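Local structure of VgrG protein (4E1F) at residues P279-S284 and L346-E351; A175-A180 and F350-V355; N29-L34 and V89-Y94. The protein probably cross-links monomeric actin through the effector domain of a Vibrio cholerae toxin, and is held here with ADP and manganese in its nucleotide pocket. The protein carries 1 engineered substitution. One frame throughout, in Å; residues are numbered along the deposited sequence.

All three contacts are buried, and all touch ADP. Contacts 1 and 2 share strand 344-352: contact 2 pairs it with strand 173-180, while contact 1 lays against it the chain that leaves strand 277-279. Their centres lie about 10 Å apart and one water serves both. Contact 3 stands away, its centre about 17 Å from that of contact 2 and about 23 Å from that of contact 1, and joins strands 24-30 and 85-97. Chemistry follows place: contact 1 mixes a threonine hydroxyl with a weak ion pair, contact 2 is mostly strand pairing with aromatic packing, and contact 3 splits into a mostly apolar face and a glutamate face near manganese.

Contact 1: P279-S284 and L346-E351; sequences PRTKPS and LAILFE. With ADP (adenosine-5'-diphosphate), chain B.
Thr281 and Arg280 both grip the backbone of Leu349, where the chain leaving strand 277-279 makes a short antiparallel pairing with strand 344-352 beside the ADP pocket of the actin cross-linking domain. Pro279 and Phe350 are the non-hydrogen-bonded pair, with side chains on one face: the ring stands oblique to the proline, its CE1 4.1 Å from Pro279 CB, and Tyr230 of helix 221-245 packs on both. Next along, Arg280 N donates to Leu349 O at 2.8 Å. A water bound by Thr281 N also donates to that oxygen, which therefore has two donors. Thr281 keeps OG1 beside its own backbone N (chi1 -55°), and this presents the hydroxyl to Leu349 N, which donates to OG1 over 2.9 Å at 161°. The same OG1 is hydrogen-bonded to the carbonyl of Ile333, while the methyl CG2 meets Ile348 CG2 at 3.9 Å, the two side chains crossing at about a right angle. Arg280 is folded at both middle torsions, and its CG rests 3.8 Å from Glu351 CB. Guanidinium and carboxylate planes stand 83° apart, and the direct ion pair, NE to OE1 at 3.9 Å, is long and weak. A water in the guanidinium plane mediates instead, accepting from Arg280 NE at 2.9 Å and donating to Glu351 OE1. The stronger partners are His331 O for Arg280 NH1 and Arg353 for Glu351 OE2. Leu349 belongs to the pocket, its CD2 lying over the adenine face 3.4 Å from ADP C5.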
loop_
_atom_site.group_PDB
_atom_site.type_symbol
_atom_site.label_atom_id
_atom_site.label_comp_id
_atom_site.label_asym_id
_atom_site.label_seq_id
_atom_site.Cartn_x
_atom_site.Cartn_y
_atom_site.Cartn_z
ATOM N N PRO A 279 -8.181 -2.123 0.476
ATOM C CA PRO A 279 -7.717 -3.520 0.351
ATOM C C PRO A 279 -6.590 -3.527 -0.673
ATOM O O PRO A 279 -6.682 -2.813 -1.673
ATOM C CB PRO A 279 -8.952 -4.272 -0.164
ATOM C CG PRO A 279 -10.118 -3.404 0.229
ATOM C CD PRO A 279 -9.590 -1.994 0.060
ATOM N N ARG A 280 -5.489 -4.237 -0.358
ATOM C CA ARG A 280 -4.270 -4.296 -1.170
ATOM C C ARG A 280 -4.048 -5.679 -1.748
ATOM O O ARG A 280 -3.057 -5.899 -2.435
ATOM C CB ARG A 280 -3.067 -3.906 -0.286
ATOM C CG ARG A 280 -3.023 -2.390 0.067
ATOM C CD ARG A 280 -2.653 -1.460 -1.085
ATOM N NE ARG A 280 -1.307 -1.731 -1.606
ATOM C CZ ARG A 280 -1.065 -2.376 -2.743
ATOM N NH1 ARG A 280 -2.070 -2.786 -3.509
ATOM N NH2 ARG A 280 0.179 -2.592 -3.139
ATOM N N THR A 281 -4.907 -6.634 -1.400
ATOM C CA THR A 281 -4.804 -8.027 -1.836
ATOM C C THR A 281 -5.987 -8.349 -2.755
ATOM O O THR A 281 -7.113 -7.926 -2.488
ATOM C CB THR A 281 -4.759 -8.963 -0.590
ATOM O OG1 THR A 281 -3.692 -8.558 0.281
ATOM C CG2 THR A 281 -4.605 -10.457 -0.954
ATOM N N LYS A 282 -5.714 -9.089 -3.840
ATOM C CA LYS A 282 -6.684 -9.578 -4.818
ATOM C C LYS A 282 -7.825 -10.295 -4.109
ATOM O O LYS A 282 -7.569 -11.298 -3.450
ATOM C CB LYS A 282 -5.991 -10.554 -5.787
ATOM C CG LYS A 282 -6.869 -11.065 -6.942
ATOM C CD LYS A 282 -6.108 -12.084 -7.802
ATOM C CE LYS A 282 -5.053 -11.446 -8.681
ATOM N NZ LYS A 282 -4.202 -12.467 -9.337
ATOM N N PRO A 283 -9.075 -9.768 -4.203
ATOM C CA PRO A 283 -10.218 -10.409 -3.513
ATOM C C PRO A 283 -10.445 -11.917 -3.760
ATOM O O PRO A 283 -10.708 -12.655 -2.814
ATOM C CB PRO A 283 -11.422 -9.569 -3.983
ATOM C CG PRO A 283 -10.839 -8.217 -4.259
ATOM C CD PRO A 283 -9.494 -8.521 -4.891
ATOM N N SER A 284 -10.268 -12.386 -4.998
ATOM C CA SER A 284 -10.460 -13.795 -5.368
ATOM C C SER A 284 -9.521 -14.795 -4.615
ATOM O O SER A 284 -9.799 -15.995 -4.610
ATOM C CB SER A 284 -10.324 -13.968 -6.878
ATOM O OG SER A 284 -9.007 -13.642 -7.294
ATOM N N LEU A 346 -3.202 -17.650 4.247
ATOM C CA LEU A 346 -3.346 -16.394 3.506
ATOM C C LEU A 346 -3.411 -15.176 4.406
ATOM O O LEU A 346 -4.164 -15.161 5.384
ATOM C CB LEU A 346 -4.582 -16.411 2.573
ATOM C CG LEU A 346 -4.939 -15.089 1.825
ATOM C CD1 LEU A 346 -3.952 -14.793 0.671
ATOM C CD2 LEU A 346 -6.358 -15.160 1.233
ATOM N N ALA A 347 -2.610 -14.146 4.056
ATOM C CA ALA A 347 -2.642 -12.848 4.704
ATOM C C ALA A 347 -3.269 -11.912 3.683
ATOM O O ALA A 347 -2.981 -12.016 2.477
ATOM C CB ALA A 347 -1.233 -12.362 5.041
ATOM N N ILE A 348 -4.103 -10.984 4.174
ATOM C CA ILE A 348 -4.762 -9.964 3.366
ATOM C C ILE A 348 -4.360 -8.629 3.933
ATOM O O ILE A 348 -4.288 -8.468 5.149
ATOM C CB ILE A 348 -6.301 -10.176 3.211
ATOM C CG1 ILE A 348 -7.005 -10.358 4.583
ATOM C CG2 ILE A 348 -6.562 -11.341 2.268
ATOM C CD1 ILE A 348 -8.547 -10.257 4.558
ATOM N N LEU A 349 -3.982 -7.704 3.049
ATOM C CA LEU A 349 -3.436 -6.409 3.432
ATOM C C LEU A 349 -4.327 -5.215 3.150
ATOM O O LEU A 349 -5.123 -5.231 2.209
ATOM C CB LEU A 349 -2.076 -6.229 2.753
ATOM C CG LEU A 349 -0.843 -6.842 3.435
ATOM C CD1 LEU A 349 -0.892 -8.374 3.442
ATOM C CD2 LEU A 349 0.399 -6.446 2.684
ATOM N N PHE A 350 -4.195 -4.181 3.990
ATOM C CA PHE A 350 -4.991 -2.971 3.901
ATOM C C PHE A 350 -4.127 -1.729 4.085
ATOM O O PHE A 350 -3.366 -1.628 5.051
ATOM C CB PHE A 350 -6.095 -3.006 4.961
ATOM C CG PHE A 350 -6.965 -4.230 4.818
ATOM C CD1 PHE A 350 -8.024 -4.245 3.916
ATOM C CD2 PHE A 350 -6.660 -5.404 5.502
ATOM C CE1 PHE A 350 -8.781 -5.400 3.726
ATOM C CE2 PHE A 350 -7.418 -6.559 5.314
ATOM C CZ PHE A 350 -8.482 -6.545 4.444
ATOM N N GLU A 351 -4.282 -0.757 3.182
ATOM C CA GLU A 351 -3.555 0.486 3.294
ATOM C C GLU A 351 -4.402 1.534 3.974
ATOM O O GLU A 351 -5.519 1.803 3.547
ATOM C CB GLU A 351 -3.112 0.961 1.900
ATOM C CG GLU A 351 -2.263 2.224 1.895
ATOM C CD GLU A 351 -1.928 2.709 0.494
ATOM O OE1 GLU A 351 -1.339 1.933 -0.287
ATOM O OE2 GLU A 351 -2.225 3.884 0.186
HETATM P PB ADP B . 3.993 1.072 -5.090
HETATM O O1B ADP B . 5.401 0.550 -5.342
HETATM O O2B ADP B . 3.095 0.510 -6.197
HETATM O O3B ADP B . 4.054 2.629 -5.277
HETATM P PA ADP B . 4.267 0.145 -2.331
HETATM O O1A ADP B . 5.098 -0.998 -2.814
HETATM O O2A ADP B . 5.204 1.283 -1.917
HETATM O O3A ADP B . 3.460 0.642 -3.631
HETATM O "O5'" ADP B . 3.428 -0.342 -1.009
HETATM C "C5'" ADP B . 4.048 -1.211 0.001
HETATM C "C4'" ADP B . 3.674 -1.153 1.479
HETATM O "O4'" ADP B . 3.114 -2.431 1.907
HETATM C "C3'" ADP B . 4.814 -0.880 2.479
HETATM O "O3'" ADP B . 4.426 -0.136 3.632
HETATM C "C2'" ADP B . 5.201 -2.283 2.939
HETATM O "O2'" ADP B . 5.906 -2.414 4.173
HETATM C "C1'" ADP B . 3.824 -2.894 3.050
HETATM N N9 ADP B . 3.782 -4.367 3.146
HETATM C C8 ADP B . 4.329 -5.248 2.260
HETATM N N7 ADP B . 4.240 -6.503 2.647
HETATM C C5 ADP B . 3.569 -6.431 3.855
HETATM C C6 ADP B . 3.135 -7.422 4.770
HETATM N N6 ADP B . 3.277 -8.742 4.553
HETATM N N1 ADP B . 2.507 -7.015 5.899
HETATM C C2 ADP B . 2.314 -5.702 6.080
HETATM N N3 ADP B . 2.646 -4.690 5.276
HETATM C C4 ADP B . 3.279 -5.117 4.182
HETATM O O HOH W 1 0.269 -0.689 0.607
HETATM O O HOH W 2 -6.983 -6.849 1.069
#

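Contact 2: A175-A180 and F350-V355; sequences ATVGVA and FEFRTV. With ADP (adenosine-5'-diphosphate), chain B; SO4 (sulfate ion), chain H.
A chi1 of -73° swings the Phe352 ring to the side of its own backbone N, and in Val177, with chi1 at 171°, CG2 sits likewise beside the N; the two side chains cross obliquely there, Phe352 CE1 3.7 Å from Val177 CG2. Ala175 O accepts Phe352 N at 2.7 Å, and the same oxygen lies against the edge of that residue's ring, in its plane. Val177 and Phe350 exchange a pair of bonds, N to O both ways, each 2.9 Å long. This is antiparallel beta pairing of strand 173-180 with strand 344-352. Its Phe350 and Phe352 side is covered by Leu195 of helix 190-196; its Thr176 side faces the nucleotide. There Thr176 CG2 comes 3.7 Å from ADP N3, and a water 2.7 Å from Thr176 OG1 donates to Glu351 OE1. Where the strand gives way to a turn, Arg353 folds back on Glu351: NH1 meets OE2 on its syn side at 2.7 Å, a salt bridge. Asn273 takes Arg353 NE, and the outer edge of the guanidinium clasps a sulfate, probably from the crystallisation liquor, with NH2 2.8 Å from its O2.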
loop_
_atom_site.group_PDB
_atom_site.type_symbol
_atom_site.label_atom_id
_atom_site.label_comp_id
_atom_site.label_asym_id
_atom_site.label_seq_id
_atom_site.Cartn_x
_atom_site.Cartn_y
_atom_site.Cartn_z
ATOM N N ALA A 175 0.198 3.687 6.320
ATOM C CA ALA A 175 0.530 2.447 6.993
ATOM C C ALA A 175 -0.255 1.353 6.310
ATOM O O ALA A 175 -1.364 1.591 5.834
ATOM C CB ALA A 175 0.188 2.524 8.479
ATOM N N THR A 176 0.344 0.172 6.213
ATOM C CA THR A 176 -0.263 -1.014 5.624
ATOM C C THR A 176 -0.275 -2.115 6.682
ATOM O O THR A 176 0.787 -2.482 7.195
ATOM C CB THR A 176 0.466 -1.444 4.326
ATOM O OG1 THR A 176 0.307 -0.429 3.334
ATOM C CG2 THR A 176 -0.073 -2.788 3.755
ATOM N N VAL A 177 -1.464 -2.646 6.996
ATOM C CA VAL A 177 -1.611 -3.723 7.982
ATOM C C VAL A 177 -1.969 -5.022 7.261
ATOM O O VAL A 177 -2.845 -5.021 6.403
ATOM C CB VAL A 177 -2.649 -3.362 9.088
ATOM C CG1 VAL A 177 -2.968 -4.557 9.991
ATOM C CG2 VAL A 177 -2.163 -2.188 9.934
ATOM N N GLY A 178 -1.295 -6.106 7.632
ATOM C CA GLY A 178 -1.552 -7.432 7.096
ATOM C C GLY A 178 -2.074 -8.326 8.201
ATOM O O GLY A 178 -1.520 -8.327 9.304
ATOM N N VAL A 179 -3.193 -9.041 7.936
ATOM C CA VAL A 179 -3.822 -9.949 8.896
ATOM C C VAL A 179 -4.180 -11.264 8.210
ATOM O O VAL A 179 -4.378 -11.284 6.995
ATOM C CB VAL A 179 -5.081 -9.339 9.606
ATOM C CG1 VAL A 179 -4.735 -8.119 10.472
ATOM C CG2 VAL A 179 -6.189 -9.022 8.609
ATOM N N ALA A 180 -4.320 -12.345 8.995
ATOM C CA ALA A 180 -4.790 -13.645 8.513
ATOM C C ALA A 180 -6.195 -13.408 7.920
ATOM O O ALA A 180 -7.030 -12.772 8.571
ATOM C CB ALA A 180 -4.890 -14.629 9.686
ATOM N N PHE A 350 -4.195 -4.181 3.990
ATOM C CA PHE A 350 -4.991 -2.971 3.901
ATOM C C PHE A 350 -4.127 -1.729 4.085
ATOM O O PHE A 350 -3.366 -1.628 5.051
ATOM C CB PHE A 350 -6.095 -3.006 4.961
ATOM C CG PHE A 350 -6.965 -4.230 4.818
ATOM C CD1 PHE A 350 -8.024 -4.245 3.916
ATOM C CD2 PHE A 350 -6.660 -5.404 5.502
ATOM C CE1 PHE A 350 -8.781 -5.400 3.726
ATOM C CE2 PHE A 350 -7.418 -6.559 5.314
ATOM C CZ PHE A 350 -8.482 -6.545 4.444
ATOM N N GLU A 351 -4.282 -0.757 3.182
ATOM C CA GLU A 351 -3.555 0.486 3.294
ATOM C C GLU A 351 -4.402 1.534 3.974
ATOM O O GLU A 351 -5.519 1.803 3.547
ATOM C CB GLU A 351 -3.112 0.961 1.900
ATOM C CG GLU A 351 -2.263 2.224 1.895
ATOM C CD GLU A 351 -1.928 2.709 0.494
ATOM O OE1 GLU A 351 -1.339 1.933 -0.287
ATOM O OE2 GLU A 351 -2.225 3.884 0.186
ATOM N N PHE A 352 -3.860 2.147 5.029
ATOM C CA PHE A 352 -4.524 3.266 5.703
ATOM C C PHE A 352 -4.086 4.520 4.936
ATOM O O PHE A 352 -2.924 4.941 5.046
ATOM C CB PHE A 352 -4.156 3.320 7.204
ATOM C CG PHE A 352 -4.828 2.230 8.004
ATOM C CD1 PHE A 352 -4.304 0.938 8.033
ATOM C CD2 PHE A 352 -5.998 2.484 8.712
ATOM C CE1 PHE A 352 -4.955 -0.085 8.735
ATOM C CE2 PHE A 352 -6.614 1.469 9.470
ATOM C CZ PHE A 352 -6.095 0.191 9.461
ATOM N N ARG A 353 -5.007 5.077 4.123
ATOM C CA ARG A 353 -4.737 6.237 3.258
ATOM C C ARG A 353 -4.273 7.454 4.054
ATOM O O ARG A 353 -3.426 8.219 3.597
ATOM C CB ARG A 353 -5.946 6.523 2.362
ATOM C CG ARG A 353 -6.268 5.347 1.398
ATOM C CD ARG A 353 -5.173 5.147 0.336
ATOM N NE ARG A 353 -5.088 6.302 -0.568
ATOM C CZ ARG A 353 -4.161 6.475 -1.504
ATOM N NH1 ARG A 353 -3.201 5.579 -1.667
ATOM N NH2 ARG A 353 -4.210 7.530 -2.306
ATOM N N THR A 354 -4.828 7.601 5.268
ATOM C CA THR A 354 -4.507 8.581 6.313
ATOM C C THR A 354 -4.204 7.700 7.544
ATOM O O THR A 354 -4.973 6.788 7.827
ATOM C CB THR A 354 -5.729 9.507 6.551
ATOM O OG1 THR A 354 -5.912 10.300 5.385
ATOM C CG2 THR A 354 -5.561 10.427 7.762
ATOM N N VAL A 355 -3.108 7.953 8.259
ATOM C CA VAL A 355 -2.764 7.145 9.429
ATOM C C VAL A 355 -3.737 7.490 10.571
ATOM O O VAL A 355 -3.756 8.648 10.976
ATOM C CB VAL A 355 -1.268 7.276 9.855
ATOM C CG1 VAL A 355 -0.982 6.469 11.130
ATOM C CG2 VAL A 355 -0.333 6.841 8.726
HETATM P PB ADP B . 3.993 1.072 -5.090
HETATM O O1B ADP B . 5.401 0.550 -5.342
HETATM O O2B ADP B . 3.095 0.510 -6.197
HETATM O O3B ADP B . 4.054 2.629 -5.277
HETATM P PA ADP B . 4.267 0.145 -2.331
HETATM O O1A ADP B . 5.098 -0.998 -2.814
HETATM O O2A ADP B . 5.204 1.283 -1.917
HETATM O O3A ADP B . 3.460 0.642 -3.631
HETATM O "O5'" ADP B . 3.428 -0.342 -1.009
HETATM C "C5'" ADP B . 4.048 -1.211 0.001
HETATM C "C4'" ADP B . 3.674 -1.153 1.479
HETATM O "O4'" ADP B . 3.114 -2.431 1.907
HETATM C "C3'" ADP B . 4.814 -0.880 2.479
HETATM O "O3'" ADP B . 4.426 -0.136 3.632
HETATM C "C2'" ADP B . 5.201 -2.283 2.939
HETATM O "O2'" ADP B . 5.906 -2.414 4.173
HETATM C "C1'" ADP B . 3.824 -2.894 3.050
HETATM N N9 ADP B . 3.782 -4.367 3.146
HETATM C C8 ADP B . 4.329 -5.248 2.260
HETATM N N7 ADP B . 4.240 -6.503 2.647
HETATM C C5 ADP B . 3.569 -6.431 3.855
HETATM C C6 ADP B . 3.135 -7.422 4.770
HETATM N N6 ADP B . 3.277 -8.742 4.553
HETATM N N1 ADP B . 2.507 -7.015 5.899
HETATM C C2 ADP B . 2.314 -5.702 6.080
HETATM N N3 ADP B . 2.646 -4.690 5.276
HETATM C C4 ADP B . 3.279 -5.117 4.182
HETATM S S SO4 H . -1.194 6.888 -4.598
HETATM O O1 SO4 H . 0.082 7.469 -4.984
HETATM O O2 SO4 H . -2.087 7.942 -4.133
HETATM O O3 SO4 H . -1.764 6.180 -5.747
HETATM O O4 SO4 H . -0.975 5.934 -3.508
HETATM O O HOH W 1 0.269 -0.689 0.607
#

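Contact 3: N29-L34 and V89-Y94; sequences NELAGL and VELVSY. With ADP (adenosine-5'-diphosphate), chain B.
Asn29 and Leu91 exchange two backbone bonds, N to O in each direction at 2.8 Å, as the hydrogen-bonded pair of an antiparallel ladder between strands 24-30 and 85-97, with Glu30 and Glu90 as the non-hydrogen-bonded pair beside them. Leu31 N extends the pairing by donating to Val89 O. Past that point residues 32-34 leave the ladder, and one water bridges the two segments there, accepting from Val89 N and donating to the carbonyls of Leu31 and Leu34.

Leucine and valine side chains make up most of one side; Asn29 shares it, its amide OD1 hydrogen-bonded to Gln173. Leu31 runs alongside Val89, pointing the same way, with CD1 3.8 Å from Val89 CG1; its other methyl, CD2, touches Leu91 CD1 at 4.0 Å, the two leucine side chains slanting across each other. Leu34 holds CG between its backbone N and carbonyl carbon (chi1 61°), and from there CD1 reaches back to Val89 CG2 at 3.5 Å. Val89 is thus wedged between two leucines, one on each of its methyls. Helix 101-124 covers this side, Phe118 touching Leu31 and Leu34, and Met111 touching Leu91.

On the other face Glu30 and Glu90 extend with both CG atoms anti to their backbone N. Their OE2 atoms are 6.3 Å apart. Glu30 OE1 is hydrogen-bonded to Thr88, and the side chain of Glu90 comes to about 4 Å from the manganese ion. Further along the same strand, Val92 CG1 packs 3.5 Å from ADP C3', and Ser93 O accepts a bond from ADP O2' at 2.7 Å. The ladder thus joins a mostly apolar side, packed on a helix, to an acidic one whose negative charge would favour a cation beside the nucleotide.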
loop_
_atom_site.group_PDB
_atom_site.type_symbol
_atom_site.label_atom_id
_atom_site.label_comp_id
_atom_site.label_asym_id
_atom_site.label_seq_id
_atom_site.Cartn_x
_atom_site.Cartn_y
_atom_site.Cartn_z
ATOM N N ASN A 29 6.537 6.764 3.957
ATOM C CA ASN A 29 6.800 8.110 4.446
ATOM C C ASN A 29 7.428 8.997 3.354
ATOM O O ASN A 29 8.620 8.858 3.021
ATOM C CB ASN A 29 7.712 7.973 5.687
ATOM C CG ASN A 29 8.059 9.243 6.427
ATOM O OD1 ASN A 29 7.206 10.094 6.712
ATOM N ND2 ASN A 29 9.312 9.341 6.858
ATOM N N GLU A 30 6.621 9.921 2.806
ATOM C CA GLU A 30 7.096 10.835 1.770
ATOM C C GLU A 30 7.890 11.990 2.393
ATOM O O GLU A 30 7.418 12.610 3.351
ATOM C CB GLU A 30 5.940 11.316 0.887
ATOM C CG GLU A 30 6.371 11.938 -0.433
ATOM C CD GLU A 30 5.228 12.521 -1.242
ATOM O OE1 GLU A 30 5.363 12.616 -2.482
ATOM O OE2 GLU A 30 4.190 12.877 -0.636
ATOM N N LEU A 31 9.130 12.212 1.924
ATOM C CA LEU A 31 9.968 13.274 2.476
ATOM C C LEU A 31 9.677 14.624 1.875
ATOM O O LEU A 31 9.327 14.726 0.699
ATOM C CB LEU A 31 11.458 12.953 2.286
ATOM C CG LEU A 31 11.985 11.691 2.942
ATOM C CD1 LEU A 31 13.384 11.462 2.555
ATOM C CD2 LEU A 31 11.837 11.729 4.471
ATOM N N ALA A 32 9.849 15.680 2.683
ATOM C CA ALA A 32 9.729 17.049 2.200
ATOM C C ALA A 32 11.111 17.676 2.217
ATOM O O ALA A 32 11.932 17.338 3.075
ATOM C CB ALA A 32 8.793 17.845 3.101
ATOM N N GLY A 33 11.356 18.583 1.273
ATOM C CA GLY A 33 12.584 19.369 1.218
ATOM C C GLY A 33 13.609 18.967 0.184
ATOM O O GLY A 33 14.670 19.588 0.105
ATOM N N LEU A 34 13.330 17.894 -0.565
ATOM C CA LEU A 34 14.243 17.403 -1.599
ATOM C C LEU A 34 13.546 16.570 -2.690
ATOM O O LEU A 34 12.397 16.142 -2.548
ATOM C CB LEU A 34 15.440 16.615 -0.987
ATOM C CG LEU A 34 15.149 15.334 -0.151
ATOM C CD1 LEU A 34 14.728 14.182 -1.012
ATOM C CD2 LEU A 34 16.379 14.859 0.547
ATOM N N VAL A 89 10.878 11.739 -2.850
ATOM C CA VAL A 89 11.462 10.543 -2.255
ATOM C C VAL A 89 10.472 10.004 -1.236
ATOM O O VAL A 89 9.930 10.776 -0.436
ATOM C CB VAL A 89 12.862 10.808 -1.601
ATOM C CG1 VAL A 89 13.344 9.608 -0.775
ATOM C CG2 VAL A 89 13.901 11.161 -2.658
ATOM N N GLU A 90 10.203 8.685 -1.295
ATOM C CA GLU A 90 9.386 8.040 -0.290
ATOM C C GLU A 90 10.178 6.919 0.402
ATOM O O GLU A 90 10.790 6.073 -0.261
ATOM C CB GLU A 90 8.082 7.533 -0.896
ATOM C CG GLU A 90 7.074 7.069 0.143
ATOM C CD GLU A 90 5.804 6.505 -0.462
ATOM O OE1 GLU A 90 5.899 5.841 -1.517
ATOM O OE2 GLU A 90 4.730 6.646 0.164
ATOM N N LEU A 91 10.158 6.916 1.740
ATOM C CA LEU A 91 10.809 5.861 2.518
ATOM C C LEU A 91 9.750 4.775 2.828
ATOM O O LEU A 91 8.690 5.089 3.354
ATOM C CB LEU A 91 11.476 6.427 3.772
ATOM C CG LEU A 91 12.475 7.578 3.583
ATOM C CD1 LEU A 91 13.104 7.933 4.894
ATOM C CD2 LEU A 91 13.506 7.297 2.498
ATOM N N VAL A 92 9.992 3.544 2.339
ATOM C CA VAL A 92 9.066 2.396 2.402
ATOM C C VAL A 92 9.652 1.279 3.267
ATOM O O VAL A 92 10.616 0.621 2.886
ATOM C CB VAL A 92 8.679 1.888 0.984
ATOM C CG1 VAL A 92 7.588 0.828 1.077
ATOM C CG2 VAL A 92 8.224 3.043 0.090
ATOM N N SER A 93 9.097 1.094 4.455
ATOM C CA SER A 93 9.661 0.121 5.374
ATOM C C SER A 93 9.426 -1.293 4.912
ATOM O O SER A 93 8.468 -1.562 4.164
ATOM C CB SER A 93 9.107 0.321 6.784
ATOM O OG SER A 93 7.814 -0.259 6.865
ATOM N N TYR A 94 10.317 -2.193 5.345
ATOM C CA TYR A 94 10.141 -3.616 5.158
ATOM C C TYR A 94 9.168 -3.958 6.276
ATOM O O TYR A 94 9.323 -3.414 7.386
ATOM C CB TYR A 94 11.480 -4.340 5.337
ATOM C CG TYR A 94 12.333 -4.190 4.101
ATOM C CD1 TYR A 94 13.189 -3.101 3.948
ATOM C CD2 TYR A 94 12.219 -5.085 3.039
ATOM C CE1 TYR A 94 13.939 -2.925 2.787
ATOM C CE2 TYR A 94 12.973 -4.923 1.875
ATOM C CZ TYR A 94 13.852 -3.854 1.765
ATOM O OH TYR A 94 14.601 -3.691 0.627
HETATM P PB ADP B . 3.993 1.072 -5.090
HETATM O O1B ADP B . 5.401 0.550 -5.342
HETATM O O2B ADP B . 3.095 0.510 -6.197
HETATM O O3B ADP B . 4.054 2.629 -5.277
HETATM P PA ADP B . 4.267 0.145 -2.331
HETATM O O1A ADP B . 5.098 -0.998 -2.814
HETATM O O2A ADP B . 5.204 1.283 -1.917
HETATM O O3A ADP B . 3.460 0.642 -3.631
HETATM O "O5'" ADP B . 3.428 -0.342 -1.009
HETATM C "C5'" ADP B . 4.048 -1.211 0.001
HETATM C "C4'" ADP B . 3.674 -1.153 1.479
HETATM O "O4'" ADP B . 3.114 -2.431 1.907
HETATM C "C3'" ADP B . 4.814 -0.880 2.479
HETATM O "O3'" ADP B . 4.426 -0.136 3.632
HETATM C "C2'" ADP B . 5.201 -2.283 2.939
HETATM O "O2'" ADP B . 5.906 -2.414 4.173
HETATM C "C1'" ADP B . 3.824 -2.894 3.050
HETATM N N9 ADP B . 3.782 -4.367 3.146
HETATM C C8 ADP B . 4.329 -5.248 2.260
HETATM N N7 ADP B . 4.240 -6.503 2.647
HETATM C C5 ADP B . 3.569 -6.431 3.855
HETATM C C6 ADP B . 3.135 -7.422 4.770
HETATM N N6 ADP B . 3.277 -8.742 4.553
HETATM N N1 ADP B . 2.507 -7.015 5.899
HETATM C C2 ADP B . 2.314 -5.702 6.080
HETATM N N3 ADP B . 2.646 -4.690 5.276
HETATM C C4 ADP B . 3.279 -5.117 4.182
HETATM O O HOH W 3 10.957 14.076 -1.474
#